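Local coordinates for uncharacterized protein (PDB 5F2H) that is of unknown function but belongs to the alpha/beta hydrolase superfamily and is probably a hydrolase related to phospholipases and carboxylesterases, at residues S126-G138 and W150-L162. Residues are numbered along the deposited sequence; the frame is centred on the assembly and turned at random.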
ATOM      1  N   SER B 126      -7.663  -7.481   2.112  1.00112.96           N
ATOM      2  CA  SER B 126      -6.987  -6.864   0.980  1.00114.29           C
ATOM      3  C   SER B 126      -5.820  -7.747   0.541  1.00120.31           C
ATOM      4  O   SER B 126      -5.425  -8.665   1.260  1.00120.28           O
ATOM      5  CB  SER B 126      -6.516  -5.463   1.355  1.00110.07           C
ATOM      6  OG  SER B 126      -5.670  -5.513   2.485  1.00110.81           O
ATOM      7  N   LYS B 127      -5.228  -7.433  -0.605  1.00127.96           N
ATOM      8  CA  LYS B 127      -4.134  -8.242  -1.142  1.00137.80           C
ATOM      9  C   LYS B 127      -2.743  -7.799  -0.686  1.00131.45           C
ATOM     10  O   LYS B 127      -1.775  -8.546  -0.826  1.00139.10           O
ATOM     11  CB  LYS B 127      -4.185  -8.203  -2.677  1.00152.20           C
ATOM     12  CG  LYS B 127      -5.584  -8.368  -3.276  1.00163.08           C
ATOM     13  CD  LYS B 127      -6.346  -9.583  -2.755  1.00174.48           C
ATOM     14  CE  LYS B 127      -7.760  -9.630  -3.324  1.00179.03           C
ATOM     15  NZ  LYS B 127      -8.592 -10.734  -2.763  1.00177.27           N
ATOM     16  N   LYS B 128      -2.654  -6.600  -0.124  1.00127.08           N
ATOM     17  CA  LYS B 128      -1.386  -6.026   0.324  1.00128.12           C
ATOM     18  C   LYS B 128      -0.421  -5.776  -0.831  1.00130.29           C
ATOM     19  O   LYS B 128       0.388  -6.630  -1.212  1.00121.49           O
ATOM     20  CB  LYS B 128      -0.734  -6.802   1.474  1.00132.24           C
ATOM     21  CG  LYS B 128      -1.511  -6.651   2.770  1.00137.69           C
ATOM     22  CD  LYS B 128      -0.796  -7.229   3.980  1.00143.75           C
ATOM     23  CE  LYS B 128      -1.590  -6.934   5.250  1.00143.98           C
ATOM     24  NZ  LYS B 128      -0.918  -7.426   6.484  1.00147.61           N
ATOM     25  N   LYS B 129      -0.540  -4.569  -1.380  1.00130.74           N
ATOM     26  CA  LYS B 129       0.290  -4.120  -2.491  1.00133.62           C
ATOM     27  C   LYS B 129       1.742  -3.949  -2.044  1.00128.01           C
ATOM     28  O   LYS B 129       2.171  -2.853  -1.704  1.00130.90           O
ATOM     29  CB  LYS B 129      -0.234  -2.788  -3.043  1.00134.44           C
ATOM     30  CG  LYS B 129      -1.616  -2.835  -3.684  1.00133.65           C
ATOM     31  CD  LYS B 129      -1.972  -1.494  -4.330  1.00133.84           C
ATOM     32  CE  LYS B 129      -1.054  -1.156  -5.507  1.00138.67           C
ATOM     33  NZ  LYS B 129      -1.335   0.174  -6.113  1.00136.32           N
ATOM     34  N   GLU B 130       2.483  -5.046  -2.049  1.00124.03           N
ATOM     35  CA  GLU B 130       3.896  -5.051  -1.648  1.00128.88           C
ATOM     36  C   GLU B 130       4.818  -4.471  -2.743  1.00128.72           C
ATOM     37  O   GLU B 130       4.871  -4.990  -3.863  1.00131.65           O
ATOM     38  CB  GLU B 130       4.312  -6.487  -1.303  1.00141.38           C
ATOM     39  CG  GLU B 130       4.108  -7.443  -2.474  1.00153.47           C
ATOM     40  CD  GLU B 130       4.337  -8.901  -2.144  1.00163.90           C
ATOM     41  OE1 GLU B 130       4.493  -9.712  -3.095  1.00175.98           O
ATOM     42  OE2 GLU B 130       4.345  -9.239  -0.944  1.00164.53           O
ATOM     43  N   LYS B 131       5.540  -3.398  -2.415  1.00105.35           N
ATOM     44  CA  LYS B 131       6.457  -2.740  -3.358  1.00 96.22           C
ATOM     45  C   LYS B 131       7.899  -3.120  -3.003  1.00 91.60           C
ATOM     46  O   LYS B 131       8.219  -3.305  -1.830  1.00 91.11           O
ATOM     47  CB  LYS B 131       6.257  -1.219  -3.308  1.00 94.75           C
ATOM     48  CG  LYS B 131       4.815  -0.811  -3.610  1.00 99.91           C
ATOM     49  CD  LYS B 131       4.475   0.679  -3.503  1.00105.23           C
ATOM     50  CE  LYS B 131       5.162   1.530  -4.555  1.00107.04           C
ATOM     51  NZ  LYS B 131       4.771   2.970  -4.486  1.00110.44           N
ATOM     52  N   LEU B 132       8.767  -3.248  -4.006  1.00 83.38           N
ATOM     53  CA  LEU B 132      10.156  -3.624  -3.751  1.00 76.37           C
ATOM     54  C   LEU B 132      11.128  -2.637  -4.313  1.00 71.78           C
ATOM     55  O   LEU B 132      10.892  -2.060  -5.355  1.00 76.20           O
ATOM     56  CB  LEU B 132      10.470  -4.997  -4.354  1.00 74.05           C
ATOM     57  CG  LEU B 132      11.924  -5.481  -4.237  1.00 71.09           C
ATOM     58  CD1 LEU B 132      12.418  -5.532  -2.799  1.00 72.87           C
ATOM     59  CD2 LEU B 132      12.063  -6.860  -4.849  1.00 70.49           C
ATOM     60  N   PHE B 133      12.223  -2.428  -3.595  1.00 67.03           N
ATOM     61  CA  PHE B 133      13.264  -1.525  -4.032  1.00 59.83           C
ATOM     62  C   PHE B 133      14.586  -2.233  -3.763  1.00 59.13           C
ATOM     63  O   PHE B 133      14.853  -2.652  -2.641  1.00 55.08           O
ATOM     64  CB  PHE B 133      13.238  -0.228  -3.258  1.00 57.45           C
ATOM     65  CG  PHE B 133      14.164   0.805  -3.807  1.00 52.72           C
ATOM     66  CD1 PHE B 133      15.531   0.631  -3.743  1.00 51.70           C
ATOM     67  CD2 PHE B 133      13.671   1.979  -4.319  1.00 51.91           C
ATOM     68  CE1 PHE B 133      16.392   1.607  -4.211  1.00 50.24           C
ATOM     69  CE2 PHE B 133      14.516   2.954  -4.805  1.00 50.69           C
ATOM     70  CZ  PHE B 133      15.877   2.780  -4.739  1.00 49.68           C
ATOM     71  N   ILE B 134      15.425  -2.361  -4.783  1.00 59.07           N
ATOM     72  CA  ILE B 134      16.682  -3.028  -4.572  1.00 56.27           C
ATOM     73  C   ILE B 134      17.803  -2.044  -4.798  1.00 56.64           C
ATOM     74  O   ILE B 134      17.882  -1.443  -5.852  1.00 56.71           O
ATOM     75  CB  ILE B 134      16.857  -4.184  -5.532  1.00 54.32           C
ATOM     76  CG1 ILE B 134      15.597  -5.023  -5.568  1.00 57.25           C
ATOM     77  CG2 ILE B 134      18.058  -5.000  -5.124  1.00 53.06           C
ATOM     78  CD1 ILE B 134      15.703  -6.222  -6.498  1.00 61.22           C
ATOM     79  N   ALA B 135      18.650  -1.861  -3.798  1.00 56.43           N
ATOM     80  CA  ALA B 135      19.761  -0.945  -3.919  1.00 55.70           C
ATOM     81  C   ALA B 135      21.043  -1.741  -3.993  1.00 56.90           C
ATOM     82  O   ALA B 135      21.203  -2.707  -3.234  1.00 57.79           O
ATOM     83  CB  ALA B 135      19.809   0.007  -2.744  1.00 54.92           C
HETATM   84  N   MSE B 136      21.959  -1.311  -4.870  1.00 53.04           N
HETATM   85  CA  MSE B 136      23.244  -1.988  -5.051  1.00 54.54           C
HETATM   86  C   MSE B 136      24.437  -1.185  -4.620  1.00 52.45           C
HETATM   87  O   MSE B 136      24.787  -0.175  -5.227  1.00 54.33           O
HETATM   88  CB  MSE B 136      23.492  -2.303  -6.533  1.00 57.98           C
HETATM   89  CG  MSE B 136      22.340  -3.033  -7.206  1.00 59.16           C
HETATM   90 SE   MSE B 136      22.394  -4.898  -6.562  0.88 62.39          SE
HETATM   91  CE  MSE B 136      20.590  -4.699  -5.885  1.00 61.08           C
ATOM     92  N   HIS B 137      25.129  -1.677  -3.609  1.00 52.56           N
ATOM     93  CA  HIS B 137      26.316  -1.020  -3.113  1.00 52.11           C
ATOM     94  C   HIS B 137      27.413  -0.890  -4.159  1.00 52.07           C
ATOM     95  O   HIS B 137      27.393  -1.585  -5.169  1.00 60.85           O
ATOM     96  CB  HIS B 137      26.874  -1.802  -1.926  1.00 53.12           C
ATOM     97  CG  HIS B 137      27.420  -3.157  -2.273  1.00 54.61           C
ATOM     98  ND1 HIS B 137      28.745  -3.369  -2.593  1.00 53.45           N
ATOM     99  CD2 HIS B 137      26.832  -4.376  -2.288  1.00 53.95           C
ATOM    100  CE1 HIS B 137      28.950  -4.658  -2.786  1.00 52.12           C
ATOM    101  NE2 HIS B 137      27.803  -5.289  -2.621  1.00 51.60           N
ATOM    102  N   GLY B 138      28.377  -0.016  -3.878  1.00 51.72           N
ATOM    103  CA  GLY B 138      29.527   0.229  -4.736  1.00 54.45           C
ATOM    104  C   GLY B 138      30.685  -0.714  -4.441  1.00 54.80           C
ATOM    105  O   GLY B 138      30.620  -1.519  -3.544  1.00 57.92           O
ATOM    106  N   TRP B 150      19.843   4.702   1.392  1.00 59.25           N
ATOM    107  CA  TRP B 150      18.613   4.238   0.730  1.00 58.91           C
ATOM    108  C   TRP B 150      17.529   3.869   1.705  1.00 61.39           C
ATOM    109  O   TRP B 150      16.488   3.375   1.309  1.00 63.50           O
ATOM    110  CB  TRP B 150      18.964   3.024  -0.147  1.00 56.57           C
ATOM    111  CG  TRP B 150      20.051   3.340  -1.108  1.00 54.77           C
ATOM    112  CD1 TRP B 150      21.387   3.287  -0.874  1.00 54.61           C
ATOM    113  CD2 TRP B 150      19.901   3.799  -2.441  1.00 55.70           C
ATOM    114  NE1 TRP B 150      22.083   3.676  -1.985  1.00 56.08           N
ATOM    115  CE2 TRP B 150      21.190   3.961  -2.978  1.00 56.22           C
ATOM    116  CE3 TRP B 150      18.800   4.063  -3.251  1.00 58.73           C
ATOM    117  CZ2 TRP B 150      21.407   4.407  -4.275  1.00 56.42           C
ATOM    118  CZ3 TRP B 150      19.013   4.472  -4.547  1.00 57.86           C
ATOM    119  CH2 TRP B 150      20.304   4.656  -5.043  1.00 57.41           C
ATOM    120  N   LYS B 151      17.781   4.111   2.981  1.00 67.47           N
ATOM    121  CA  LYS B 151      16.832   3.794   4.054  1.00 75.11           C
ATOM    122  C   LYS B 151      15.497   4.529   3.900  1.00 74.62           C
ATOM    123  O   LYS B 151      14.442   3.967   4.216  1.00 75.19           O
ATOM    124  CB  LYS B 151      17.456   4.178   5.399  1.00 82.13           C
ATOM    125  CG  LYS B 151      16.686   3.733   6.629  1.00 95.79           C
ATOM    126  CD  LYS B 151      17.266   4.307   7.924  1.00106.08           C
ATOM    127  CE  LYS B 151      18.758   4.035   8.082  1.00108.05           C
ATOM    128  NZ  LYS B 151      19.128   2.597   7.979  1.00110.62           N
ATOM    129  N   SER B 152      15.542   5.758   3.382  1.00 72.99           N
ATOM    130  CA  SER B 152      14.339   6.583   3.206  1.00 76.32           C
ATOM    131  C   SER B 152      13.300   6.117   2.176  1.00 77.64           C
ATOM    132  O   SER B 152      12.357   6.855   1.888  1.00 83.20           O
ATOM    133  CB  SER B 152      14.738   8.028   2.914  1.00 76.98           C
ATOM    134  OG  SER B 152      15.487   8.120   1.725  1.00 78.99           O
ATOM    135  N   VAL B 153      13.471   4.933   1.595  1.00 77.01           N
ATOM    136  CA  VAL B 153      12.492   4.420   0.627  1.00 79.79           C
ATOM    137  C   VAL B 153      11.306   3.793   1.349  1.00 81.24           C
ATOM    138  O   VAL B 153      10.281   3.517   0.738  1.00 84.16           O
ATOM    139  CB  VAL B 153      13.075   3.354  -0.333  1.00 79.42           C
ATOM    140  CG1 VAL B 153      14.169   3.960  -1.195  1.00 77.83           C
ATOM    141  CG2 VAL B 153      13.577   2.126   0.425  1.00 81.49           C
ATOM    142  N   LEU B 154      11.457   3.535   2.642  1.00 83.42           N
ATOM    143  CA  LEU B 154      10.379   2.940   3.424  1.00 87.67           C
ATOM    144  C   LEU B 154       9.245   3.963   3.552  1.00 90.87           C
ATOM    145  O   LEU B 154       8.074   3.608   3.656  1.00 90.37           O
ATOM    146  CB  LEU B 154      10.887   2.531   4.800  1.00 90.73           C
ATOM    147  CG  LEU B 154      12.075   1.569   4.853  1.00 92.64           C
ATOM    148  CD1 LEU B 154      12.463   1.322   6.304  1.00 97.13           C
ATOM    149  CD2 LEU B 154      11.779   0.253   4.145  1.00 94.76           C
ATOM    150  N   ASP B 155       9.621   5.239   3.513  1.00 92.49           N
ATOM    151  CA  ASP B 155       8.681   6.354   3.600  1.00 94.70           C
ATOM    152  C   ASP B 155       7.735   6.380   2.396  1.00 93.12           C
ATOM    153  O   ASP B 155       6.750   7.117   2.396  1.00 92.31           O
ATOM    154  CB  ASP B 155       9.460   7.675   3.659  1.00 96.73           C
ATOM    155  CG  ASP B 155      10.400   7.759   4.863  1.00 98.31           C
ATOM    156  OD1 ASP B 155      10.213   6.988   5.828  1.00 98.93           O
ATOM    157  OD2 ASP B 155      11.309   8.619   4.856  1.00 97.69           O
ATOM    158  N   GLN B 156       8.054   5.594   1.363  1.00 90.32           N
ATOM    159  CA  GLN B 156       7.239   5.516   0.153  1.00 89.10           C
ATOM    160  C   GLN B 156       6.638   4.124   0.011  1.00 89.51           C
ATOM    161  O   GLN B 156       6.287   3.682  -1.080  1.00 85.79           O
ATOM    162  CB  GLN B 156       8.074   5.883  -1.060  1.00 85.45           C
ATOM    163  CG  GLN B 156       8.792   7.216  -0.905  1.00 87.43           C
ATOM    164  CD  GLN B 156       7.862   8.395  -0.655  1.00 90.75           C
ATOM    165  OE1 GLN B 156       6.660   8.315  -0.895  1.00 91.40           O
ATOM    166  NE2 GLN B 156       8.433   9.515  -0.206  1.00 92.47           N
ATOM    167  N   ASP B 157       6.531   3.452   1.152  1.00 96.59           N
ATOM    168  CA  ASP B 157       5.951   2.124   1.267  1.00102.51           C
ATOM    169  C   ASP B 157       6.721   1.044   0.516  1.00 93.21           C
ATOM    170  O   ASP B 157       6.116   0.094   0.036  1.00 95.76           O
ATOM    171  CB  ASP B 157       4.501   2.166   0.757  1.00117.41           C
ATOM    172  CG  ASP B 157       3.681   0.955   1.182  1.00134.14           C
ATOM    173  OD1 ASP B 157       4.200   0.102   1.936  1.00147.37           O
ATOM    174  OD2 ASP B 157       2.496   0.872   0.781  1.00147.11           O
ATOM    175  N   TYR B 158       8.041   1.178   0.418  1.00 84.30           N
ATOM    176  CA  TYR B 158       8.865   0.187  -0.283  1.00 79.34           C
ATOM    177  C   TYR B 158       9.691  -0.702   0.609  1.00 74.68           C
ATOM    178  O   TYR B 158      10.403  -0.217   1.468  1.00 75.40           O
ATOM    179  CB  TYR B 158       9.858   0.845  -1.259  1.00 79.20           C
ATOM    180  CG  TYR B 158       9.293   1.289  -2.581  1.00 81.10           C
ATOM    181  CD1 TYR B 158       8.730   2.542  -2.737  1.00 81.89           C
ATOM    182  CD2 TYR B 158       9.387   0.456  -3.706  1.00 81.34           C
ATOM    183  CE1 TYR B 158       8.232   2.946  -3.962  1.00 84.43           C
ATOM    184  CE2 TYR B 158       8.884   0.844  -4.931  1.00 79.34           C
ATOM    185  CZ  TYR B 158       8.315   2.091  -5.054  1.00 82.74           C
ATOM    186  OH  TYR B 158       7.802   2.494  -6.260  1.00 89.51           O
ATOM    187  N   THR B 159       9.628  -2.004   0.358  1.00 72.44           N
ATOM    188  CA  THR B 159      10.423  -2.986   1.094  1.00 70.11           C
ATOM    189  C   THR B 159      11.809  -2.830   0.493  1.00 68.07           C
ATOM    190  O   THR B 159      11.958  -2.848  -0.727  1.00 75.06           O
ATOM    191  CB  THR B 159       9.901  -4.410   0.857  1.00 70.26           C
ATOM    192  OG1 THR B 159       8.572  -4.517   1.385  1.00 70.46           O
ATOM    193  CG2 THR B 159      10.809  -5.446   1.516  1.00 69.87           C
ATOM    194  N   LEU B 160      12.825  -2.681   1.319  1.00 66.94           N
ATOM    195  CA  LEU B 160      14.186  -2.473   0.816  1.00 64.27           C
ATOM    196  C   LEU B 160      15.048  -3.702   0.893  1.00 63.85           C
ATOM    197  O   LEU B 160      15.293  -4.232   1.966  1.00 68.07           O
ATOM    198  CB  LEU B 160      14.849  -1.331   1.595  1.00 64.73           C
ATOM    199  CG  LEU B 160      16.305  -0.945   1.349  1.00 63.54           C
ATOM    200  CD1 LEU B 160      16.586  -0.612  -0.100  1.00 61.47           C
ATOM    201  CD2 LEU B 160      16.686   0.221   2.260  1.00 64.70           C
ATOM    202  N   ALA B 161      15.544  -4.121  -0.258  1.00 63.59           N
ATOM    203  CA  ALA B 161      16.400  -5.272  -0.342  1.00 63.32           C
ATOM    204  C   ALA B 161      17.787  -4.747  -0.635  1.00 62.20           C
ATOM    205  O   ALA B 161      17.965  -3.950  -1.549  1.00 62.33           O
ATOM    206  CB  ALA B 161      15.949  -6.165  -1.468  1.00 64.68           C
ATOM    207  N   LEU B 162      18.760  -5.140   0.174  1.00 61.80           N
ATOM    208  CA  LEU B 162      20.133  -4.715  -0.035  1.00 61.06           C
ATOM    209  C   LEU B 162      20.969  -5.968  -0.256  1.00 60.35           C
ATOM    210  O   LEU B 162      21.263  -6.683   0.691  1.00 62.88           O
ATOM    211  CB  LEU B 162      20.664  -3.910   1.152  1.00 61.07           C
ATOM    212  CG  LEU B 162      19.949  -2.594   1.487  1.00 62.97           C
ATOM    213  CD1 LEU B 162      20.559  -1.927   2.714  1.00 64.79           C
ATOM    214  CD2 LEU B 162      19.977  -1.635   0.318  1.00 59.30           C
TER
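With chi1 at -172°, F133 sets its CG opposite its own backbone N, and the ring reaches over to V153 and W150. V153 CG1 sits over one face of that ring, 3.9 Å from its centroid; a short branched side chain brings a methyl onto the ring while its backbone stays in the 3-10 segment 151-155. W150 meets the phenyl rim to rim, F133 CZ lying 3.5 Å from W150 CE3, and neither ring covers the other. The indole also receives the methyl of A135 over the face of its five-membered ring, 3.9 Å from the centroid, where a small side chain lets strand and indole come close. Its NE1 bonds to Y296 OH. Strand 131-136, helix 143-150 and strand 158-164 form a beta-alpha-beta crossover unit, as expected of an alpha/beta hydrolase, which places the later strand at the edge of this chain's parallel sheet. Donors come from the two strands in turn: T159 N to K131 O, F133 N to T159 O, A161 N to F133 O and A135 N to A161 O, at 2.9 to 3.1 Å. On the sheet face opposite F133, L132 CD1 packs 3.8 Å from A161 CB. The chain of K131, bent at chi3 (67°), crosses one face of the Y158 ring, its CB 3.9 Å from the centroid; long flexible methylenes suit this partly exposed margin. Y158 OH is hydrogen-bonded to S201 OG. Residues 160-162 also pair antiparallel with a strand of the second subunit, and D157, just before the strand, makes a salt bridge through OD2 to K129 NZ of the second subunit.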